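PDB 2AWA: beta sliding clamp from Streptococcus pneumoniae, which probably encircles DNA as a ring-shaped head-to-tail homodimer and tethers DNA polymerases and other proteins to it for processive replication. Local coordinates for residues Asn273-Phe278 against Thr359-Ser364. Numbering follows the deposited sequence.
Sequences NTTITF and TISFIS
Strand 274-278 runs antiparallel to 359-362, the axes 4.7 Å apart at closest, and Ile276 and Ile360 exchange two backbone hydrogen bonds. Phe362 N donates to Thr274 O, while Phe362 O accepts from Asn273 N at 3.1 Å. Asn273 and Thr274 thus both face Phe362, which makes a classic beta bulge. Beyond it, Asn273 ND2 donates to a lone pair of Ile363 O at 2.7 Å, with the oxygen close to the amide plane. With CG turned to the backbone N side (chi1 -57°), the Asn273 amide reaches this oxygen by a side-chain bond beyond the last backbone one.

On one face, Thr277 OG1 and Thr359 OG1 share a hydrogen bond of 3.1 Å. Next along, Thr275 CG2 packs on Ser361 OG; Thr275 OG1 hydrogen-bonds to Thr333 OG1. The other face carries Thr274, Ile276, Ile360 and Phe362. Thr274 OG1 hydrogen-bonds to Glu335 O. Thr274 CG2 and Ile276 CD1 both approach the Phe362 ring obliquely; Ile276 CD1 lies 3.9 Å from Phe362 CE2. Ile360 CD1 meets Phe278 CD2 at 3.8 Å.

Both strands belong to the C-terminal domain. They lie between strands 331-334 and 369-373 in an antiparallel sheet. Leu283 of helix 280-294 packs on Phe278 and Ile360, and strand 337-341 touches Phe362 through Leu337 and Ile339.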
loop_
_atom_site.group_PDB
_atom_site.type_symbol
_atom_site.label_atom_id
_atom_site.label_comp_id
_atom_site.label_asym_id
_atom_site.label_seq_id
_atom_site.Cartn_x
_atom_site.Cartn_y
_atom_site.Cartn_z
ATOM N N ASN B 273 44.596 -2.159 -2.991
ATOM C CA ASN B 273 45.201 -2.952 -4.060
ATOM C C ASN B 273 44.372 -2.929 -5.325
ATOM O O ASN B 273 44.915 -2.994 -6.413
ATOM C CB ASN B 273 45.362 -4.387 -3.606
ATOM C CG ASN B 273 46.165 -4.483 -2.359
ATOM O OD1 ASN B 273 47.328 -4.081 -2.336
ATOM N ND2 ASN B 273 45.555 -4.978 -1.292
ATOM N N THR B 274 43.053 -2.836 -5.167
ATOM C CA THR B 274 42.118 -2.856 -6.275
ATOM C C THR B 274 41.136 -1.708 -6.116
ATOM O O THR B 274 40.676 -1.442 -5.010
ATOM C CB THR B 274 41.322 -4.175 -6.276
ATOM O OG1 THR B 274 42.210 -5.264 -6.512
ATOM C CG2 THR B 274 40.247 -4.176 -7.348
ATOM N N THR B 275 40.826 -1.028 -7.214
ATOM C CA THR B 275 39.669 -0.143 -7.258
ATOM C C THR B 275 38.806 -0.460 -8.498
ATOM O O THR B 275 39.305 -1.002 -9.490
ATOM C CB THR B 275 40.063 1.322 -7.273
ATOM O OG1 THR B 275 40.520 1.674 -8.580
ATOM C CG2 THR B 275 41.147 1.607 -6.236
ATOM N N ILE B 276 37.515 -0.152 -8.417
ATOM C CA ILE B 276 36.613 -0.273 -9.548
ATOM C C ILE B 276 35.667 0.914 -9.567
ATOM O O ILE B 276 35.175 1.337 -8.524
ATOM C CB ILE B 276 35.762 -1.534 -9.474
ATOM C CG1 ILE B 276 36.656 -2.764 -9.388
ATOM C CG2 ILE B 276 34.906 -1.632 -10.718
ATOM C CD1 ILE B 276 35.927 -4.039 -9.088
ATOM N N THR B 277 35.392 1.448 -10.749
ATOM C CA THR B 277 34.501 2.586 -10.843
ATOM C C THR B 277 33.286 2.222 -11.678
ATOM O O THR B 277 33.389 1.870 -12.855
ATOM C CB THR B 277 35.234 3.833 -11.352
ATOM O OG1 THR B 277 36.351 4.098 -10.488
ATOM C CG2 THR B 277 34.317 5.030 -11.310
ATOM N N PHE B 278 32.130 2.295 -11.037
ATOM C CA PHE B 278 30.910 1.737 -11.578
ATOM C C PHE B 278 29.896 2.813 -11.827
ATOM O O PHE B 278 29.899 3.840 -11.153
ATOM C CB PHE B 278 30.265 0.830 -10.556
ATOM C CG PHE B 278 30.897 -0.510 -10.404
ATOM C CD1 PHE B 278 30.586 -1.545 -11.287
ATOM C CD2 PHE B 278 31.697 -0.789 -9.293
ATOM C CE1 PHE B 278 31.127 -2.843 -11.098
ATOM C CE2 PHE B 278 32.230 -2.060 -9.098
ATOM C CZ PHE B 278 31.958 -3.083 -10.010
ATOM N N THR B 359 33.114 4.956 -6.946
ATOM C CA THR B 359 34.390 4.278 -6.857
ATOM C C THR B 359 34.450 3.411 -5.615
ATOM O O THR B 359 34.343 3.917 -4.510
ATOM C CB THR B 359 35.514 5.268 -6.842
ATOM O OG1 THR B 359 35.534 5.916 -8.112
ATOM C CG2 THR B 359 36.836 4.564 -6.621
ATOM N N ILE B 360 34.632 2.109 -5.815
ATOM C CA ILE B 360 34.797 1.152 -4.722
ATOM C C ILE B 360 36.237 0.671 -4.653
ATOM O O ILE B 360 36.800 0.271 -5.649
ATOM C CB ILE B 360 33.889 -0.081 -4.909
ATOM C CG1 ILE B 360 32.453 0.344 -5.212
ATOM C CG2 ILE B 360 33.918 -0.951 -3.666
ATOM C CD1 ILE B 360 31.497 -0.841 -5.468
ATOM N N SER B 361 36.817 0.683 -3.463
ATOM C CA SER B 361 38.222 0.358 -3.288
ATOM C C SER B 361 38.385 -0.772 -2.288
ATOM O O SER B 361 37.727 -0.780 -1.247
ATOM C CB SER B 361 38.976 1.592 -2.814
ATOM O OG SER B 361 38.694 2.684 -3.656
ATOM N N PHE B 362 39.286 -1.701 -2.592
ATOM C CA PHE B 362 39.385 -2.953 -1.862
ATOM C C PHE B 362 40.792 -3.189 -1.357
ATOM O O PHE B 362 41.746 -2.605 -1.859
ATOM C CB PHE B 362 39.077 -4.133 -2.780
ATOM C CG PHE B 362 37.710 -4.143 -3.355
ATOM C CD1 PHE B 362 36.650 -4.650 -2.642
ATOM C CD2 PHE B 362 37.491 -3.731 -4.653
ATOM C CE1 PHE B 362 35.386 -4.719 -3.207
ATOM C CE2 PHE B 362 36.241 -3.791 -5.208
ATOM C CZ PHE B 362 35.187 -4.283 -4.481
ATOM N N ILE B 363 40.911 -4.085 -0.386
ATOM C CA ILE B 363 42.204 -4.535 0.108
ATOM C C ILE B 363 42.404 -6.023 -0.151
ATOM O O ILE B 363 43.389 -6.432 -0.759
ATOM C CB ILE B 363 42.343 -4.290 1.602
ATOM C CG1 ILE B 363 42.092 -2.804 1.900
ATOM C CG2 ILE B 363 43.715 -4.783 2.078
ATOM C CD1 ILE B 363 42.929 -2.205 3.030
ATOM N N SER B 364 41.464 -6.827 0.325
ATOM C CA SER B 364 41.560 -8.269 0.236
ATOM C C SER B 364 40.157 -8.817 0.302
ATOM O O SER B 364 39.210 -8.057 0.400
ATOM C CB SER B 364 42.381 -8.798 1.403
ATOM O OG SER B 364 41.812 -8.337 2.611
#